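Local coordinates for protein exopolyphosphatase (Aquifex aeolicus, PDB 1T6C) that belongs to the Ppx/GppA phosphatases, has an actin-like fold and probably hydrolyses phosphoanhydride bonds in polyphosphate or guanosine pentaphosphate, as other members of that family do, at residues R13-D18 with E83-V88; G123-L128 with E302-S307. All coordinates share one frame; numbering follows the deposited sequence. Where two conformers were deposited one is given.

Interaction 1. Residues R13-D18 with E83-V88; sequences RVASID and ERVKAV
Ala15 is gripped through both polar atoms of its backbone: its N gives a hydrogen bond to Arg84 O (2.9 Å), while Ala15 O takes one from Lys86 N (3.1 Å). Two residues on, Ile17 repeats the pattern, bonding through N to Lys86 O and accepting at Ile17 O from Val88 N. That last bond is both short (2.8 Å from Val88 N to Ile17 O) and the straightest of the five, 164° at the hydrogen. Between these rungs Ser16 CA points its hydrogen at Lys86 O (3.2 Å). Glu83 N bonds to Arg13 O from 34° out of the carbonyl plane, and beside it a water accepts from Arg13 N and donates to Glu83 OE2 (2.6 Å from the water to OE2). The result is a parallel ladder in register, Val14 opposite Arg84 through Asp18 opposite Val88.

Side chains alternate between the faces of the sheet. On one, Val14 CG1 runs alongside Arg84 CB (3.9 Å), and Val88 CG2, set between its own backbone N and carbonyl carbon, rests on Ile17 O (3.7 Å). On the other, Ile17 CB meets Ala87 CB (3.9 Å), and Ile17 and Val85 carry on into Ile77 of helix 60-79.

Arg84 bends at CG-CD (chi3 65°), which turns its guanidinium away from residues 13-18 to salt bridges with Glu308 and Glu312 of helix 300-313; Lys86 pairs with Glu115, and Ser16 OG bonds to Arg301 O. Strand 12-19 is central in the N-terminal sheet of the actin-like fold, strand order 3-2-1-4-5. Cohesion between the two strands thus comes from main-chain bonds and short apolar side chains, while Arg84 and Lys86 spend their charge on partners beyond the pair.

Interaction 2. Residues G123-L128 with E302-S307; sequences GRYAYL and EGVLVS
Tyr125 lays its ring against Val304, whose CG2 sits over the centre of one face, 3.8 Å from the centroid and 10° off the ring normal, a CH-pi contact. From CB the side chain leaves helix 119-133 toward helix 300-313, with CG beside the backbone N and anti to the carbonyl carbon (chi1 -82°). CG itself touches Val304 CG2 (3.9 Å). Farther out, CD1 rests on Val304 CA (3.7 Å), and CE1 meets Ser307 CB, which lies at the ring edge in its plane. The OH ends on a water (2.9 Å from Tyr125 OH) that is also bonded to Ser307 OG (2.8 Å).

The short helical segments cross at 76°, in the manner of the helices that meet between the two domains of actin-like proteins: helix 119-133 covers the C-terminal sheet, helix 300-313 the N-terminal one. Close approach depends on Gly303, whose CA donates a C-H to Tyr125 O (3.2 Å); a CB there would run into that oxygen. With an alanine here in place of Tyr125, Val304 CG2 would probably face a gap instead of a ring, and the water on Ser307 OG would lose the phenol hydroxyl as its second partner. One turn later Leu128 CD1 packs on Ser307 CB (3.9 Å), and Val306 CG1 lies against Leu128 O and CB.

Val304 joins the two contacts directly. Its CG2 serves the helix crossing of interaction 2, while its CG1 packs 3.5 Å from Ser16 CB and equally 3.5 Å from Lys86 CB, on the sheet face of interaction 1 that carries Val14 and Val88. Leu305 CD2 adds a second touch, 3.6 Å from Ser16 N. Helix 300-313 therefore lies between the strand pair and helix 119-133, the contact centres being 12 Å apart. Calcium, bound through Asp144, Gly146, Ser149 and Glu151, is near both without touching either: about 11 Å from the side chain of Asp18 and about 11 Å from that of Tyr125.

Interaction 1. Residues R13-D18 with E83-V88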
loop_
_atom_site.group_PDB
_atom_site.type_symbol
_atom_site.label_atom_id
_atom_site.label_comp_id
_atom_site.label_asym_id
_atom_site.label_seq_id
_atom_site.Cartn_x
_atom_site.Cartn_y
_atom_site.Cartn_z
ATOM N N ARG A 13 -20.033 -4.396 12.711
ATOM C CA ARG A 13 -19.414 -3.650 11.620
ATOM C C ARG A 13 -18.278 -2.783 12.147
ATOM O O ARG A 13 -18.361 -2.199 13.238
ATOM C CB ARG A 13 -20.449 -2.805 10.906
ATOM C CG ARG A 13 -21.491 -3.634 10.200
ATOM C CD ARG A 13 -22.624 -2.819 9.687
ATOM N NE ARG A 13 -23.451 -3.600 8.790
ATOM C CZ ARG A 13 -24.512 -3.108 8.194
ATOM N NH1 ARG A 13 -24.874 -1.837 8.380
ATOM N NH2 ARG A 13 -25.210 -3.865 7.378
ATOM N N VAL A 14 -17.204 -2.694 11.353
ATOM C CA VAL A 14 -15.993 -1.932 11.683
ATOM C C VAL A 14 -15.591 -1.154 10.439
ATOM O O VAL A 14 -15.964 -1.508 9.324
ATOM C CB VAL A 14 -14.845 -2.859 12.198
ATOM C CG1 VAL A 14 -15.328 -3.582 13.449
ATOM C CG2 VAL A 14 -14.375 -3.832 11.161
ATOM N N ALA A 15 -14.879 -0.062 10.635
ATOM C CA ALA A 15 -14.455 0.760 9.523
ATOM C C ALA A 15 -13.082 1.343 9.730
ATOM O O ALA A 15 -12.640 1.577 10.856
ATOM C CB ALA A 15 -15.409 1.881 9.328
ATOM N N SER A 16 -12.444 1.648 8.604
ATOM C CA SER A 16 -11.164 2.324 8.581
ATOM C C SER A 16 -11.262 3.499 7.645
ATOM O O SER A 16 -11.979 3.424 6.647
ATOM C CB SER A 16 -10.002 1.403 8.151
ATOM O OG SER A 16 -10.133 1.015 6.817
ATOM N N ILE A 17 -10.560 4.565 7.997
ATOM C CA ILE A 17 -10.396 5.743 7.125
ATOM C C ILE A 17 -8.901 5.955 7.022
ATOM O O ILE A 17 -8.192 5.955 8.028
ATOM C CB ILE A 17 -11.086 6.940 7.733
ATOM C CG1 ILE A 17 -12.601 6.744 7.724
ATOM C CG2 ILE A 17 -10.687 8.191 6.989
ATOM C CD1 ILE A 17 -13.365 7.827 8.438
ATOM N N ASP A 18 -8.415 6.108 5.799
ATOM C CA ASP A 18 -7.020 6.417 5.522
ATOM C C ASP A 18 -6.930 7.713 4.723
ATOM O O ASP A 18 -7.521 7.837 3.667
ATOM C CB ASP A 18 -6.248 5.258 4.911
ATOM C CG ASP A 18 -6.707 4.885 3.598
ATOM O OD1 ASP A 18 -7.871 4.406 3.502
ATOM O OD2 ASP A 18 -5.970 5.002 2.583
ATOM N N GLU A 83 -19.648 0.040 14.630
ATOM C CA GLU A 83 -19.333 0.048 16.061
ATOM C C GLU A 83 -17.897 0.438 16.416
ATOM O O GLU A 83 -17.643 0.989 17.491
ATOM C CB GLU A 83 -19.701 -1.309 16.639
ATOM C CG GLU A 83 -21.231 -1.424 16.739
ATOM C CD GLU A 83 -21.705 -2.698 17.414
ATOM O OE1 GLU A 83 -21.691 -2.764 18.669
ATOM O OE2 GLU A 83 -22.096 -3.618 16.685
ATOM N N ARG A 84 -16.953 0.157 15.518
ATOM C CA ARG A 84 -15.542 0.482 15.750
ATOM C C ARG A 84 -14.987 1.132 14.502
ATOM O O ARG A 84 -15.132 0.562 13.420
ATOM C CB ARG A 84 -14.707 -0.752 16.088
ATOM C CG ARG A 84 -15.210 -1.562 17.280
ATOM C CD ARG A 84 -14.282 -2.713 17.673
ATOM N NE ARG A 84 -13.018 -2.158 18.136
ATOM C CZ ARG A 84 -12.652 -1.971 19.417
ATOM N NH1 ARG A 84 -13.400 -2.365 20.438
ATOM N NH2 ARG A 84 -11.480 -1.409 19.664
ATOM N N VAL A 85 -14.386 2.302 14.682
ATOM C CA VAL A 85 -13.836 3.121 13.601
ATOM C C VAL A 85 -12.423 3.539 13.992
ATOM O O VAL A 85 -12.200 4.016 15.120
ATOM C CB VAL A 85 -14.646 4.391 13.402
ATOM C CG1 VAL A 85 -14.007 5.267 12.328
ATOM C CG2 VAL A 85 -16.066 4.068 13.088
ATOM N N LYS A 86 -11.473 3.385 13.065
ATOM C CA LYS A 86 -10.101 3.828 13.258
ATOM C C LYS A 86 -9.708 4.636 12.024
ATOM O O LYS A 86 -9.855 4.172 10.889
ATOM C CB LYS A 86 -9.137 2.663 13.454
ATOM C CG LYS A 86 -7.679 3.017 13.544
ATOM C CD LYS A 86 -7.354 3.750 14.825
ATOM C CE LYS A 86 -5.978 4.350 14.806
ATOM N NZ LYS A 86 -5.624 4.855 16.172
ATOM N N ALA A 87 -9.275 5.853 12.247
ATOM C CA ALA A 87 -8.847 6.739 11.150
ATOM C C ALA A 87 -7.378 7.070 11.297
ATOM O O ALA A 87 -6.893 7.380 12.407
ATOM C CB ALA A 87 -9.654 7.974 11.156
ATOM N N VAL A 88 -6.658 6.981 10.182
ATOM C CA VAL A 88 -5.214 7.214 10.172
ATOM C C VAL A 88 -4.841 8.178 9.065
ATOM O O VAL A 88 -5.551 8.279 8.057
ATOM C CB VAL A 88 -4.383 5.893 10.048
ATOM C CG1 VAL A 88 -4.659 4.924 11.174
ATOM C CG2 VAL A 88 -4.618 5.211 8.714
HETATM O O HOH W 1 -22.172 -3.088 14.138
#

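Interaction 2. Residues G123-L128 with E302-S307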
loop_
_atom_site.group_PDB
_atom_site.type_symbol
_atom_site.label_atom_id
_atom_site.label_comp_id
_atom_site.label_asym_id
_atom_site.label_seq_id
_atom_site.Cartn_x
_atom_site.Cartn_y
_atom_site.Cartn_z
ATOM N N GLY A 123 3.121 -0.587 7.964
ATOM C CA GLY A 123 3.608 -1.943 7.748
ATOM C C GLY A 123 3.043 -2.956 8.739
ATOM O O GLY A 123 2.631 -4.076 8.362
ATOM N N ARG A 124 2.994 -2.564 9.996
ATOM C CA ARG A 124 2.407 -3.416 11.029
ATOM C C ARG A 124 0.923 -3.734 10.739
ATOM O O ARG A 124 0.485 -4.860 10.869
ATOM C CB ARG A 124 2.566 -2.809 12.444
ATOM C CG ARG A 124 4.018 -2.662 12.914
ATOM C CD ARG A 124 4.191 -2.071 14.317
ATOM N NE ARG A 124 5.596 -1.696 14.564
ATOM C CZ ARG A 124 6.110 -0.462 14.490
ATOM N NH1 ARG A 124 5.360 0.608 14.217
ATOM N NH2 ARG A 124 7.413 -0.287 14.675
ATOM N N TYR A 125 0.158 -2.747 10.304
ATOM C CA TYR A 125 -1.221 -2.979 9.936
ATOM C C TYR A 125 -1.319 -3.869 8.697
ATOM O O TYR A 125 -2.135 -4.779 8.658
ATOM C CB TYR A 125 -1.915 -1.646 9.657
ATOM C CG TYR A 125 -2.412 -0.904 10.869
ATOM C CD1 TYR A 125 -3.382 -1.457 11.704
ATOM C CD2 TYR A 125 -1.998 0.407 11.121
ATOM C CE1 TYR A 125 -3.859 -0.757 12.776
ATOM C CE2 TYR A 125 -2.455 1.102 12.198
ATOM C CZ TYR A 125 -3.366 0.517 13.038
ATOM O OH TYR A 125 -3.849 1.232 14.102
ATOM N N ALA A 126 -0.479 -3.636 7.685
ATOM C CA ALA A 126 -0.515 -4.427 6.452
ATOM C C ALA A 126 -0.193 -5.866 6.779
ATOM O O ALA A 126 -0.795 -6.765 6.222
ATOM C CB ALA A 126 0.456 -3.878 5.460
ATOM N N TYR A 127 0.750 -6.066 7.688
ATOM C CA TYR A 127 1.091 -7.406 8.134
ATOM C C TYR A 127 -0.103 -8.143 8.745
ATOM O O TYR A 127 -0.320 -9.339 8.455
ATOM C CB TYR A 127 2.255 -7.340 9.122
ATOM C CG TYR A 127 2.731 -8.698 9.536
ATOM C CD1 TYR A 127 2.094 -9.380 10.568
ATOM C CD2 TYR A 127 3.829 -9.275 8.926
ATOM C CE1 TYR A 127 2.521 -10.621 10.942
ATOM C CE2 TYR A 127 4.263 -10.538 9.294
ATOM C CZ TYR A 127 3.622 -11.176 10.324
ATOM O OH TYR A 127 4.032 -12.433 10.699
ATOM N N LEU A 128 -0.878 -7.471 9.580
ATOM C CA LEU A 128 -2.123 -8.051 10.112
ATOM C C LEU A 128 -3.101 -8.434 9.020
ATOM O O LEU A 128 -3.766 -9.429 9.095
ATOM C CB LEU A 128 -2.826 -7.097 11.083
ATOM C CG LEU A 128 -2.092 -6.795 12.381
ATOM C CD1 LEU A 128 -2.941 -5.847 13.233
ATOM C CD2 LEU A 128 -1.831 -8.060 13.148
ATOM N N GLU A 302 -7.245 -2.635 5.090
ATOM C CA GLU A 302 -7.923 -3.823 5.593
ATOM C C GLU A 302 -7.296 -4.293 6.914
ATOM O O GLU A 302 -7.979 -4.847 7.771
ATOM C CB GLU A 302 -7.900 -4.935 4.556
ATOM C CG GLU A 302 -8.608 -4.612 3.240
ATOM C CD GLU A 302 -7.802 -3.788 2.236
ATOM O OE1 GLU A 302 -6.564 -3.606 2.386
ATOM O OE2 GLU A 302 -8.439 -3.312 1.245
ATOM N N GLY A 303 -6.011 -4.045 7.098
ATOM C CA GLY A 303 -5.323 -4.427 8.336
ATOM C C GLY A 303 -5.800 -3.630 9.524
ATOM O O GLY A 303 -5.814 -4.119 10.653
ATOM N N VAL A 304 -6.179 -2.377 9.283
ATOM C CA VAL A 304 -6.820 -1.604 10.331
ATOM C C VAL A 304 -8.127 -2.277 10.800
ATOM O O VAL A 304 -8.434 -2.296 11.999
ATOM C CB VAL A 304 -7.075 -0.150 9.854
ATOM C CG1 VAL A 304 -7.953 0.635 10.851
ATOM C CG2 VAL A 304 -5.750 0.587 9.626
ATOM N N LEU A 305 -8.865 -2.857 9.870
ATOM C CA LEU A 305 -10.104 -3.561 10.195
ATOM C C LEU A 305 -9.779 -4.793 11.032
ATOM O O LEU A 305 -10.456 -5.087 12.025
ATOM C CB LEU A 305 -10.855 -3.979 8.948
ATOM C CG LEU A 305 -11.136 -2.920 7.894
ATOM C CD1 LEU A 305 -11.622 -3.588 6.642
ATOM C CD2 LEU A 305 -12.144 -1.905 8.404
ATOM N N VAL A 306 -8.738 -5.512 10.633
ATOM C CA VAL A 306 -8.329 -6.694 11.372
ATOM C C VAL A 306 -7.947 -6.299 12.801
ATOM O O VAL A 306 -8.318 -6.972 13.764
ATOM C CB VAL A 306 -7.166 -7.443 10.676
ATOM C CG1 VAL A 306 -6.658 -8.553 11.572
ATOM C CG2 VAL A 306 -7.621 -8.015 9.331
ATOM N N SER A 307 -7.214 -5.210 12.944
ATOM C CA SER A 307 -6.779 -4.737 14.250
ATOM C C SER A 307 -7.980 -4.452 15.145
ATOM O O SER A 307 -7.958 -4.792 16.334
ATOM C CB SER A 307 -5.918 -3.494 14.086
ATOM O OG SER A 307 -5.567 -2.945 15.338
HETATM O O HOH W 2 -6.128 -0.214 15.227
#